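PLP-Dependent L-Arginine Hydroxylase MppP (Streptomyces wadayamensis, PDB 5DJ1) hydroxylates L-arginine with the help of pyridoxal 5'-phosphate, on a scaffold of the class I aminotransferase family. Local coordinates at residues V111-D116 with N160-V165; R212-E217 with G231-S236; L101-D106 with G240-K245. One frame throughout, in Å; residues are numbered along the deposited sequence.

Contact 1 of 3, residues V111-D116 with N160-V165; sequences VHPTFD and NPTGRV. With MG (magnesium ion), chain G.
N160 and P161 meet T114 and F115 where two loops come together beyond the C-terminal ends of parallel strands 107-112 and 152-156, in the large domain of a fold-type I pyridoxal-phosphate enzyme. N160-G163 carries the Asn-Pro motif known from aminotransferases of this family, and P113 and P161 each follow a cis peptide bond. The polar side of the contact is backbone: N160 O takes a CA-H...O contact from T114 CA at 3.2 Å, whereas F115 N, though near, has too poor an angle for a hydrogen bond. T114 OG1 is bonded instead to N159 and T156. The aromatic side joins F115 to the N160 amide. With F115 CG opposite its backbone N (chi1 -174°), CD1 comes within 3.6 Å of N160 ND2, ring and amide planes 28° apart; the same ND2 bonds to O3 of the pyridoxal-lysine residue at position 221, tying the loop to the cofactor. In the apolar part the P113 ring and the T162 side chain cross at about a right angle, P113 CG 3.9 Å from T162 CG2. T162 OG1 closes an ST turn with R164 N and also bonds E134. Just beyond F115, D116 OD2 binds a magnesium ion at 2.4 Å, alongside two waters.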
ATOM      1  N   VAL B 111     -11.604  13.490  15.855  1.00 15.76           N
ATOM      2  CA  VAL B 111     -10.945  14.475  16.697  1.00 16.59           C
ATOM      3  C   VAL B 111     -10.457  15.631  15.818  1.00 17.34           C
ATOM      4  O   VAL B 111     -10.100  15.458  14.649  1.00 16.25           O
ATOM      5  CB  VAL B 111      -9.794  13.850  17.516  1.00 17.19           C
ATOM      6  CG1 VAL B 111      -8.663  13.284  16.627  1.00 19.40           C
ATOM      7  CG2 VAL B 111      -9.236  14.878  18.512  1.00 18.03           C
ATOM      8  N   HIS B 112     -10.476  16.823  16.382  1.00 17.45           N
ATOM      9  CA  HIS B 112     -10.187  18.039  15.637  1.00 17.34           C
ATOM     10  C   HIS B 112      -9.337  18.918  16.569  1.00 18.35           C
ATOM     11  O   HIS B 112      -9.762  19.221  17.661  1.00 19.08           O
ATOM     12  CB  HIS B 112     -11.512  18.736  15.218  1.00 18.09           C
ATOM     13  CG  HIS B 112     -11.328  19.965  14.374  1.00 17.35           C
ATOM     14  ND1 HIS B 112     -11.451  21.244  14.882  1.00 20.37           N
ATOM     15  CD2 HIS B 112     -11.006  20.111  13.066  1.00 16.79           C
ATOM     16  CE1 HIS B 112     -11.212  22.121  13.919  1.00 26.30           C
ATOM     17  NE2 HIS B 112     -10.946  21.459  12.807  1.00 18.44           N
ATOM     18  N   PRO B 113      -8.141  19.334  16.145  1.00 18.49           N
ATOM     19  CA  PRO B 113      -7.445  19.015  14.895  1.00 17.80           C
ATOM     20  C   PRO B 113      -6.941  17.601  14.841  1.00 20.38           C
ATOM     21  O   PRO B 113      -6.868  16.929  15.885  1.00 17.59           O
ATOM     22  CB  PRO B 113      -6.266  19.992  14.899  1.00 18.52           C
ATOM     23  CG  PRO B 113      -5.982  20.193  16.347  1.00 19.46           C
ATOM     24  CD  PRO B 113      -7.316  20.172  17.031  1.00 19.54           C
ATOM     25  N   THR B 114      -6.566  17.153  13.645  1.00 16.59           N
ATOM     26  CA  THR B 114      -5.785  15.931  13.539  1.00 16.26           C
ATOM     27  C   THR B 114      -5.101  15.879  12.170  1.00 15.79           C
ATOM     28  O   THR B 114      -5.212  16.790  11.349  1.00 20.01           O
ATOM     29  CB  THR B 114      -6.659  14.689  13.789  1.00 19.21           C
ATOM     30  OG1 THR B 114      -5.829  13.550  14.045  1.00 23.67           O
ATOM     31  CG2 THR B 114      -7.571  14.356  12.582  1.00 20.54           C
ATOM     32  N   PHE B 115      -4.389  14.783  11.947  1.00 16.08           N
ATOM     33  CA  PHE B 115      -3.762  14.405  10.687  1.00 23.16           C
ATOM     34  C   PHE B 115      -4.822  14.434   9.597  1.00 17.58           C
ATOM     35  O   PHE B 115      -5.676  13.545   9.551  1.00 20.03           O
ATOM     36  CB  PHE B 115      -3.155  12.997  10.834  1.00 30.81           C
ATOM     37  CG  PHE B 115      -2.363  12.539   9.657  1.00 38.08           C
ATOM     38  CD1 PHE B 115      -1.221  13.234   9.256  1.00 51.65           C
ATOM     39  CD2 PHE B 115      -2.708  11.380   8.989  1.00 34.08           C
ATOM     40  CE1 PHE B 115      -0.461  12.797   8.179  1.00 56.74           C
ATOM     41  CE2 PHE B 115      -1.951  10.931   7.907  1.00 43.40           C
ATOM     42  CZ  PHE B 115      -0.826  11.644   7.499  1.00 49.42           C
ATOM     43  N   ASP B 116      -4.777  15.429   8.715  1.00 14.76           N
ATOM     44  CA  ASP B 116      -5.953  15.715   7.886  1.00 19.52           C
ATOM     45  C   ASP B 116      -6.147  14.740   6.743  1.00 20.92           C
ATOM     46  O   ASP B 116      -7.242  14.715   6.141  1.00 21.86           O
ATOM     47  CB  ASP B 116      -5.886  17.145   7.345  1.00 33.39           C
ATOM     48  CG  ASP B 116      -4.617  17.409   6.541  1.00 50.92           C
ATOM     49  OD1 ASP B 116      -3.510  17.171   7.076  1.00 56.50           O
ATOM     50  OD2 ASP B 116      -4.739  17.846   5.372  1.00 35.82           O
ATOM     51  N   ASN B 160      -1.699  13.827  16.304  1.00 20.52           N
ATOM     52  CA  ASN B 160      -0.864  14.576  15.385  1.00 20.08           C
ATOM     53  C   ASN B 160      -1.784  15.674  14.886  1.00 18.97           C
ATOM     54  O   ASN B 160      -2.741  15.366  14.205  1.00 20.66           O
ATOM     55  CB  ASN B 160      -0.373  13.673  14.252  1.00 23.50           C
ATOM     56  CG  ASN B 160       0.430  14.425  13.153  1.00 25.77           C
ATOM     57  OD1 ASN B 160       0.659  15.651  13.212  1.00 19.10           O
ATOM     58  ND2 ASN B 160       0.848  13.666  12.135  1.00 25.36           N
ATOM     59  N   PRO B 161      -1.468  16.956  15.135  1.00 18.75           N
ATOM     60  CA  PRO B 161      -0.170  17.536  15.520  1.00 19.68           C
ATOM     61  C   PRO B 161       0.090  17.910  17.011  1.00 22.57           C
ATOM     62  O   PRO B 161       1.168  18.412  17.313  1.00 21.57           O
ATOM     63  CB  PRO B 161      -0.140  18.822  14.694  1.00 19.85           C
ATOM     64  CG  PRO B 161      -1.606  19.293  14.745  1.00 19.52           C
ATOM     65  CD  PRO B 161      -2.422  17.989  14.668  1.00 18.66           C
ATOM     66  N   THR B 162      -0.861  17.687  17.910  1.00 20.79           N
ATOM     67  CA  THR B 162      -0.782  18.270  19.237  1.00 21.87           C
ATOM     68  C   THR B 162       0.025  17.444  20.229  1.00 22.45           C
ATOM     69  O   THR B 162       0.439  17.989  21.254  1.00 23.51           O
ATOM     70  CB  THR B 162      -2.179  18.453  19.822  1.00 26.25           C
ATOM     71  OG1 THR B 162      -2.726  17.157  20.083  1.00 21.29           O
ATOM     72  CG2 THR B 162      -3.084  19.255  18.839  1.00 21.97           C
ATOM     73  N   GLY B 163       0.215  16.153  19.974  1.00 21.84           N
ATOM     74  CA  GLY B 163       0.858  15.241  20.893  1.00 22.35           C
ATOM     75  C   GLY B 163      -0.002  14.807  22.051  1.00 22.66           C
ATOM     76  O   GLY B 163       0.475  14.064  22.913  1.00 23.20           O
ATOM     77  N   ARG B 164      -1.260  15.220  22.087  1.00 22.39           N
ATOM     78  CA  ARG B 164      -2.110  14.928  23.226  1.00 26.43           C
ATOM     79  C   ARG B 164      -2.411  13.436  23.296  1.00 22.33           C
ATOM     80  O   ARG B 164      -2.756  12.807  22.290  1.00 21.31           O
ATOM     81  CB  ARG B 164      -3.408  15.736  23.118  1.00 27.17           C
ATOM     82  CG  ARG B 164      -4.284  15.622  24.337  1.00 41.94           C
ATOM     83  CD  ARG B 164      -4.182  16.841  25.212  1.00 39.61           C
ATOM     84  NE  ARG B 164      -5.205  16.817  26.265  1.00 39.49           N
ATOM     85  CZ  ARG B 164      -6.253  17.634  26.341  1.00 37.15           C
ATOM     86  NH1 ARG B 164      -6.467  18.596  25.442  1.00 36.28           N
ATOM     87  NH2 ARG B 164      -7.098  17.490  27.342  1.00 43.69           N
ATOM     88  N   VAL B 165      -2.295  12.862  24.492  1.00 23.11           N
ATOM     89  CA  VAL B 165      -2.438  11.421  24.688  1.00 22.84           C
ATOM     90  C   VAL B 165      -3.778  11.147  25.347  1.00 23.17           C
ATOM     91  O   VAL B 165      -4.095  11.727  26.388  1.00 23.88           O
ATOM     92  CB  VAL B 165      -1.305  10.847  25.554  1.00 26.13           C
ATOM     93  CG1 VAL B 165      -1.590   9.366  25.877  1.00 25.35           C
ATOM     94  CG2 VAL B 165       0.048  11.029  24.844  1.00 24.52           C
TER
HETATM   95 MG    MG G 501      -6.280  18.975   4.004  1.00 35.23          MG
HETATM   96  O   HOH W   1      -5.628  17.349   2.653  1.00 25.17           O
HETATM   97  O   HOH W   2      -4.630  20.194   3.167  1.00 28.63           O

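Contact 2 of 3, residues R212-E217 with G231-S236; sequences RWVVIE and GLLVFS
W213 and S236 are brought together by matching first torsions: W213 CG lies between its backbone N and carbonyl carbon (chi1 57°), folding the indole over the end of the partner strand, and S236 OG takes the same position (60°), which turns it back to W213 N. S236 CB then sits over the face of the five-membered ring, 3.5 Å from its centroid, as a CH-pi contact, and V234 CG1 meets the ring edge, 3.9 Å from W213 CZ3. This pair terminates an antiparallel ladder in the mixed seven-stranded sheet of the fold-type I large domain, where 231-235 runs antiparallel to both its neighbours, 212-218 and 84-87. V215 with V234 and E217 with L232 are the hydrogen-bonded pairs; V215 N reaches V234 O at 2.8 Å. Past the last bridge, S236 N bonds W213 O at 2.9 Å, and S236 OG accepts a nearly straight bond from W213 N (3.1 Å, 169°) while also bonded to D238. On one face L233 CD1 is shared, 3.7 Å from V214 CG2 and 3.9 Å from I216 CG1, beneath helix 90-101. On the other, E217 CB packs on L232 CB, but the bent E217 chain carries its carboxylate off to R192, Y203 and T189. Replacing W213 by alanine would probably uncover S236 CB and open a gap beside V234 CG1 and L206 of helix 202-209. The peptide groups facing the partner strand are thus satisfied across the ladder, V214 and I216 turn theirs to strand 184-188 and T189 just after it, and S236 N and OG together extend the bonding beyond the regular strand.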
ATOM      1  N   ARG B 212     -17.242  -2.500  19.773  1.00 17.69           N
ATOM      2  CA  ARG B 212     -16.623  -2.757  18.483  1.00 17.69           C
ATOM      3  C   ARG B 212     -15.415  -1.840  18.358  1.00 22.76           C
ATOM      4  O   ARG B 212     -15.541  -0.631  18.566  1.00 22.64           O
ATOM      5  CB  ARG B 212     -17.614  -2.486  17.344  1.00 16.24           C
ATOM      6  CG  ARG B 212     -18.986  -3.248  17.448  1.00 18.62           C
ATOM      7  CD  ARG B 212     -20.053  -2.578  16.611  1.00 16.04           C
ATOM      8  NE  ARG B 212     -19.765  -2.601  15.189  1.00 17.32           N
ATOM      9  CZ  ARG B 212     -20.379  -1.840  14.281  1.00 14.88           C
ATOM     10  NH1 ARG B 212     -21.316  -0.983  14.650  1.00 19.86           N
ATOM     11  NH2 ARG B 212     -20.059  -1.954  12.998  1.00 15.08           N
ATOM     12  N   TRP B 213     -14.235  -2.384  18.053  1.00 16.19           N
ATOM     13  CA  TRP B 213     -13.054  -1.516  18.029  1.00 16.80           C
ATOM     14  C   TRP B 213     -12.111  -1.877  16.893  1.00 18.59           C
ATOM     15  O   TRP B 213     -12.085  -3.002  16.376  1.00 15.20           O
ATOM     16  CB  TRP B 213     -12.303  -1.518  19.385  1.00 17.20           C
ATOM     17  CG  TRP B 213     -11.862  -2.881  19.876  1.00 19.18           C
ATOM     18  CD1 TRP B 213     -12.492  -3.654  20.782  1.00 18.24           C
ATOM     19  CD2 TRP B 213     -10.677  -3.606  19.474  1.00 17.33           C
ATOM     20  NE1 TRP B 213     -11.782  -4.846  20.979  1.00 18.63           N
ATOM     21  CE2 TRP B 213     -10.670  -4.829  20.179  1.00 18.07           C
ATOM     22  CE3 TRP B 213      -9.638  -3.337  18.587  1.00 20.65           C
ATOM     23  CZ2 TRP B 213      -9.661  -5.775  20.022  1.00 18.22           C
ATOM     24  CZ3 TRP B 213      -8.632  -4.283  18.430  1.00 17.48           C
ATOM     25  CH2 TRP B 213      -8.651  -5.480  19.137  1.00 19.68           C
ATOM     26  N   VAL B 214     -11.340  -0.874  16.499  1.00 17.25           N
ATOM     27  CA  VAL B 214     -10.291  -1.026  15.509  1.00 16.50           C
ATOM     28  C   VAL B 214      -9.132  -0.118  15.903  1.00 19.35           C
ATOM     29  O   VAL B 214      -9.331   1.026  16.317  1.00 19.50           O
ATOM     30  CB  VAL B 214     -10.802  -0.742  14.071  1.00 16.17           C
ATOM     31  CG1 VAL B 214     -11.551   0.539  13.988  1.00 17.35           C
ATOM     32  CG2 VAL B 214      -9.610  -0.789  13.041  1.00 19.29           C
ATOM     33  N   VAL B 215      -7.918  -0.642  15.812  1.00 16.01           N
ATOM     34  CA  VAL B 215      -6.709   0.135  16.056  1.00 16.24           C
ATOM     35  C   VAL B 215      -5.815  -0.000  14.840  1.00 20.33           C
ATOM     36  O   VAL B 215      -5.610  -1.111  14.335  1.00 16.41           O
ATOM     37  CB  VAL B 215      -5.954  -0.326  17.317  1.00 16.94           C
ATOM     38  CG1 VAL B 215      -4.694   0.546  17.581  1.00 17.88           C
ATOM     39  CG2 VAL B 215      -6.865  -0.321  18.533  1.00 17.31           C
ATOM     40  N   ILE B 216      -5.277   1.123  14.383  1.00 15.43           N
ATOM     41  CA  ILE B 216      -4.255   1.134  13.340  1.00 15.75           C
ATOM     42  C   ILE B 216      -2.940   1.546  13.991  1.00 16.88           C
ATOM     43  O   ILE B 216      -2.735   2.734  14.290  1.00 17.31           O
ATOM     44  CB  ILE B 216      -4.608   2.069  12.183  1.00 15.29           C
ATOM     45  CG1 ILE B 216      -5.940   1.671  11.555  1.00 19.02           C
ATOM     46  CG2 ILE B 216      -3.470   2.011  11.122  1.00 13.90           C
ATOM     47  CD1 ILE B 216      -6.421   2.656  10.457  1.00 20.53           C
ATOM     48  N   GLU B 217      -2.055   0.572  14.214  1.00 16.13           N
ATOM     49  CA  GLU B 217      -0.678   0.851  14.604  1.00 15.82           C
ATOM     50  C   GLU B 217       0.142   1.155  13.356  1.00 17.64           C
ATOM     51  O   GLU B 217      -0.234   0.806  12.236  1.00 16.68           O
ATOM     52  CB  GLU B 217      -0.030  -0.348  15.313  1.00 20.19           C
ATOM     53  CG  GLU B 217      -0.851  -0.998  16.405  1.00 20.16           C
ATOM     54  CD  GLU B 217      -0.724  -0.297  17.775  1.00 19.59           C
ATOM     55  OE1 GLU B 217       0.067   0.673  17.904  1.00 22.97           O
ATOM     56  OE2 GLU B 217      -1.422  -0.734  18.712  1.00 21.60           O
ATOM     57  N   GLY B 231       1.650  -0.634   8.353  1.00 19.34           N
ATOM     58  CA  GLY B 231       0.491  -0.378   9.174  1.00 17.59           C
ATOM     59  C   GLY B 231      -0.013  -1.715   9.688  1.00 19.29           C
ATOM     60  O   GLY B 231      -0.041  -2.704   8.959  1.00 20.96           O
ATOM     61  N   LEU B 232      -0.402  -1.739  10.950  1.00 17.65           N
ATOM     62  CA  LEU B 232      -0.974  -2.936  11.558  1.00 16.02           C
ATOM     63  C   LEU B 232      -2.436  -2.658  11.889  1.00 19.44           C
ATOM     64  O   LEU B 232      -2.761  -1.838  12.757  1.00 21.88           O
ATOM     65  CB  LEU B 232      -0.197  -3.362  12.795  1.00 18.02           C
ATOM     66  CG  LEU B 232       1.314  -3.454  12.632  1.00 23.20           C
ATOM     67  CD1 LEU B 232       1.954  -3.783  13.969  1.00 25.43           C
ATOM     68  CD2 LEU B 232       1.666  -4.495  11.574  1.00 26.70           C
ATOM     69  N   LEU B 233      -3.308  -3.314  11.163  1.00 14.76           N
ATOM     70  CA  LEU B 233      -4.739  -3.151  11.327  1.00 15.82           C
ATOM     71  C   LEU B 233      -5.250  -4.254  12.245  1.00 15.91           C
ATOM     72  O   LEU B 233      -5.223  -5.434  11.876  1.00 20.43           O
ATOM     73  CB  LEU B 233      -5.408  -3.229   9.970  1.00 15.68           C
ATOM     74  CG  LEU B 233      -6.907  -3.104   9.867  1.00 28.58           C
ATOM     75  CD1 LEU B 233      -7.324  -1.722  10.288  1.00 25.02           C
ATOM     76  CD2 LEU B 233      -7.275  -3.392   8.420  1.00 32.92           C
ATOM     77  N   VAL B 234      -5.755  -3.855  13.402  1.00 16.41           N
ATOM     78  CA  VAL B 234      -6.224  -4.749  14.455  1.00 16.88           C
ATOM     79  C   VAL B 234      -7.679  -4.420  14.750  1.00 16.93           C
ATOM     80  O   VAL B 234      -8.057  -3.241  14.831  1.00 17.13           O
ATOM     81  CB  VAL B 234      -5.374  -4.576  15.725  1.00 20.22           C
ATOM     82  CG1 VAL B 234      -5.521  -5.818  16.628  1.00 21.24           C
ATOM     83  CG2 VAL B 234      -3.889  -4.318  15.347  1.00 23.93           C
ATOM     84  N   PHE B 235      -8.512  -5.444  14.894  1.00 15.07           N
ATOM     85  CA  PHE B 235      -9.925  -5.155  15.122  1.00 18.67           C
ATOM     86  C   PHE B 235     -10.583  -6.256  15.936  1.00 21.37           C
ATOM     87  O   PHE B 235     -10.089  -7.375  16.013  1.00 16.07           O
ATOM     88  CB  PHE B 235     -10.662  -4.934  13.801  1.00 18.06           C
ATOM     89  CG  PHE B 235     -10.400  -5.994  12.792  1.00 16.67           C
ATOM     90  CD1 PHE B 235     -11.148  -7.169  12.782  1.00 19.29           C
ATOM     91  CD2 PHE B 235      -9.395  -5.830  11.849  1.00 27.64           C
ATOM     92  CE1 PHE B 235     -10.900  -8.149  11.847  1.00 29.45           C
ATOM     93  CE2 PHE B 235      -9.140  -6.821  10.916  1.00 34.93           C
ATOM     94  CZ  PHE B 235      -9.892  -7.975  10.918  1.00 36.84           C
ATOM     95  N   SER B 236     -11.682  -5.895  16.591  1.00 16.15           N
ATOM     96  CA  SER B 236     -12.417  -6.836  17.420  1.00 19.82           C
ATOM     97  C   SER B 236     -13.117  -7.876  16.551  1.00 18.68           C
ATOM     98  O   SER B 236     -13.397  -7.654  15.367  1.00 15.75           O
ATOM     99  CB  SER B 236     -13.464  -6.114  18.265  1.00 21.47           C
ATOM    100  OG  SER B 236     -14.388  -5.437  17.424  1.00 17.02           O
TER

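Contact 3 of 3, residues L101-D106 with G240-K245; sequences LSASVD and GLPVEK
The backbones come closest at L101 and L241, CA to CA 6.3 Å; L101 O accepts from both S104 N and V105 N, while L241 leads into an inverse gamma turn centred on P242, the N-cap residue of helix 243-250. No direct hydrogen bond crosses between the two segments. With L241 CG opposite its carbonyl carbon (chi1 -58°), the two branches of this leucine divide the work: CD1 meets L101 CD2 at 3.6 Å, the two side chains running obliquely, and CD2 lies 3.7 Å from S104 OG. Nearer the solvent, A103 CB rests against the P242 ring, 3.9 Å from CD. The polar link is indirect: S104 OG and G240 O are themselves 4.4 Å apart, and one water bonds S104 OG at 2.9 Å and donates to G240 O at 2.8 Å. The leucines are buried, whereas A103, S104 and G240 are exposed. On its inner side L241 also packs on L97 and S100 of helix 90-101, and V243 touches S100 of that helix and F235 of strand 231-235, so that the start of helix 243-250 is joined to the end of helix 90-101 just before the chain enters strand 107-112.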
ATOM      1  N   LEU B 101     -16.016   1.044   6.673  1.00 16.42           N
ATOM      2  CA  LEU B 101     -17.046   1.804   7.371  1.00 13.12           C
ATOM      3  C   LEU B 101     -18.201   2.168   6.440  1.00 15.38           C
ATOM      4  O   LEU B 101     -19.374   2.097   6.832  1.00 13.58           O
ATOM      5  CB  LEU B 101     -16.421   3.068   7.978  1.00 14.53           C
ATOM      6  CG  LEU B 101     -15.651   2.879   9.287  1.00 14.55           C
ATOM      7  CD1 LEU B 101     -14.798   4.129   9.607  1.00 15.68           C
ATOM      8  CD2 LEU B 101     -16.615   2.552  10.458  1.00 17.75           C
ATOM      9  N   SER B 102     -17.894   2.575   5.206  1.00 15.47           N
ATOM     10  CA  SER B 102     -18.951   3.072   4.317  1.00 20.35           C
ATOM     11  C   SER B 102     -19.980   2.011   3.965  1.00 14.21           C
ATOM     12  O   SER B 102     -21.011   2.359   3.408  1.00 17.27           O
ATOM     13  CB  SER B 102     -18.399   3.642   2.999  1.00 18.28           C
ATOM     14  OG  SER B 102     -17.861   2.626   2.196  1.00 21.89           O
ATOM     15  N   ALA B 103     -19.729   0.741   4.257  1.00 15.27           N
ATOM     16  CA  ALA B 103     -20.739  -0.276   4.019  1.00 21.91           C
ATOM     17  C   ALA B 103     -22.003   0.002   4.830  1.00 21.87           C
ATOM     18  O   ALA B 103     -23.115  -0.283   4.379  1.00 20.47           O
ATOM     19  CB  ALA B 103     -20.181  -1.657   4.365  1.00 20.36           C
ATOM     20  N   SER B 104     -21.853   0.523   6.053  1.00 16.96           N
ATOM     21  CA  SER B 104     -22.982   0.634   6.975  1.00 19.62           C
ATOM     22  C   SER B 104     -22.976   1.897   7.825  1.00 21.55           C
ATOM     23  O   SER B 104     -23.877   2.064   8.640  1.00 21.77           O
ATOM     24  CB  SER B 104     -23.006  -0.572   7.914  1.00 24.71           C
ATOM     25  OG  SER B 104     -21.749  -0.720   8.560  1.00 22.98           O
ATOM     26  N   VAL B 105     -21.992   2.775   7.687  1.00 17.67           N
ATOM     27  CA  VAL B 105     -21.891   3.977   8.505  1.00 22.94           C
ATOM     28  C   VAL B 105     -21.986   5.157   7.564  1.00 17.86           C
ATOM     29  O   VAL B 105     -21.396   5.129   6.486  1.00 14.74           O
ATOM     30  CB  VAL B 105     -20.564   3.978   9.285  1.00 19.21           C
ATOM     31  CG1 VAL B 105     -20.347   5.268  10.045  1.00 22.54           C
ATOM     32  CG2 VAL B 105     -20.555   2.793  10.227  1.00 15.75           C
ATOM     33  N   ASP B 106     -22.723   6.195   7.952  1.00 12.83           N
ATOM     34  CA  ASP B 106     -22.761   7.410   7.144  1.00 17.72           C
ATOM     35  C   ASP B 106     -21.959   8.568   7.726  1.00 14.83           C
ATOM     36  O   ASP B 106     -21.526   9.452   6.977  1.00 12.49           O
ATOM     37  CB  ASP B 106     -24.206   7.884   6.954  1.00 23.39           C
ATOM     38  CG  ASP B 106     -25.010   6.954   6.091  1.00 38.99           C
ATOM     39  OD1 ASP B 106     -24.432   6.313   5.191  1.00 30.30           O
ATOM     40  OD2 ASP B 106     -26.213   6.847   6.341  1.00 37.00           O
ATOM     41  N   GLY B 240     -18.011  -6.060  12.784  1.00 15.75           N
ATOM     42  CA  GLY B 240     -19.226  -5.860  12.007  1.00 16.59           C
ATOM     43  C   GLY B 240     -19.061  -5.031  10.755  1.00 20.00           C
ATOM     44  O   GLY B 240     -20.005  -4.372  10.327  1.00 19.19           O
ATOM     45  N   LEU B 241     -17.858  -4.991  10.203  1.00 14.71           N
ATOM     46  CA  LEU B 241     -17.484  -4.274   9.005  1.00 16.00           C
ATOM     47  C   LEU B 241     -16.731  -5.259   8.123  1.00 18.90           C
ATOM     48  O   LEU B 241     -16.049  -6.141   8.650  1.00 15.37           O
ATOM     49  CB  LEU B 241     -16.565  -3.083   9.320  1.00 17.57           C
ATOM     50  CG  LEU B 241     -16.997  -1.975  10.273  1.00 15.59           C
ATOM     51  CD1 LEU B 241     -15.794  -1.001  10.442  1.00 16.65           C
ATOM     52  CD2 LEU B 241     -18.259  -1.238   9.796  1.00 13.53           C
ATOM     53  N   PRO B 242     -16.800  -5.123   6.787  1.00 15.87           N
ATOM     54  CA  PRO B 242     -16.082  -6.073   5.909  1.00 19.71           C
ATOM     55  C   PRO B 242     -14.582  -5.801   5.764  1.00 22.04           C
ATOM     56  O   PRO B 242     -14.037  -5.835   4.649  1.00 16.03           O
ATOM     57  CB  PRO B 242     -16.798  -5.907   4.558  1.00 19.54           C
ATOM     58  CG  PRO B 242     -17.214  -4.438   4.548  1.00 17.76           C
ATOM     59  CD  PRO B 242     -17.614  -4.156   6.028  1.00 16.14           C
ATOM     60  N   VAL B 243     -13.902  -5.544   6.880  1.00 11.93           N
ATOM     61  CA  VAL B 243     -12.486  -5.175   6.835  1.00 14.55           C
ATOM     62  C   VAL B 243     -11.621  -6.330   6.341  1.00 12.88           C
ATOM     63  O   VAL B 243     -10.655  -6.103   5.623  1.00 12.16           O
ATOM     64  CB  VAL B 243     -11.977  -4.660   8.202  1.00 24.19           C
ATOM     65  CG1 VAL B 243     -12.499  -3.284   8.479  1.00 32.39           C
ATOM     66  CG2 VAL B 243     -12.371  -5.558   9.319  1.00 28.33           C
ATOM     67  N   GLU B 244     -11.899  -7.574   6.748  1.00 11.85           N
ATOM     68  CA  GLU B 244     -11.039  -8.658   6.276  1.00 18.42           C
ATOM     69  C   GLU B 244     -11.157  -8.832   4.764  1.00 11.81           C
ATOM     70  O   GLU B 244     -10.159  -9.068   4.065  1.00 11.68           O
ATOM     71  CB  GLU B 244     -11.371  -9.974   7.005  1.00 20.94           C
ATOM     72  CG  GLU B 244     -10.939 -10.012   8.472  1.00 51.84           C
ATOM     73  CD  GLU B 244     -11.068 -11.402   9.115  1.00 62.97           C
ATOM     74  OE1 GLU B 244     -10.621 -12.391   8.494  1.00 82.00           O
ATOM     75  OE2 GLU B 244     -11.630 -11.502  10.231  1.00 59.67           O
ATOM     76  N   LYS B 245     -12.373  -8.746   4.246  1.00 12.87           N
ATOM     77  CA  LYS B 245     -12.582  -8.879   2.810  1.00 16.24           C
ATOM     78  C   LYS B 245     -11.851  -7.780   2.054  1.00 11.60           C
ATOM     79  O   LYS B 245     -11.125  -8.037   1.080  1.00 10.67           O
ATOM     80  CB  LYS B 245     -14.089  -8.852   2.500  1.00 18.22           C
ATOM     81  CG  LYS B 245     -14.418  -8.656   0.978  1.00 23.04           C
ATOM     82  CD  LYS B 245     -15.818  -8.120   0.792  1.00 33.01           C
ATOM     83  CE  LYS B 245     -16.085  -7.445  -0.549  1.00 37.09           C
ATOM     84  NZ  LYS B 245     -15.169  -7.756  -1.634  1.00 29.72           N
TER
HETATM   85  O   HOH W   3     -20.976  -3.459   7.906  1.00 25.02           O

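Overall arrangement
Contacts 1 and 2 are buried and reach the same mixed sheet, though their centres lie about 18 Å apart: contact 2 pairs two neighbouring strands, mainly through backbone hydrogen bonds, whereas contact 1 joins the loops that leave two other strands, beside cofactor and metal. Contact 3 lies nearer the surface and is held by apolar side-chain contacts and a water bridge. Contacts 2 and 3 touch: F235 CZ of contact 2 packs 3.4 Å from E244 CG of contact 3, and R212 approaches L241. Strand 231-235 and helix 243-250 are consecutive in the chain, and the loop closed by contact 3 encloses both of the others.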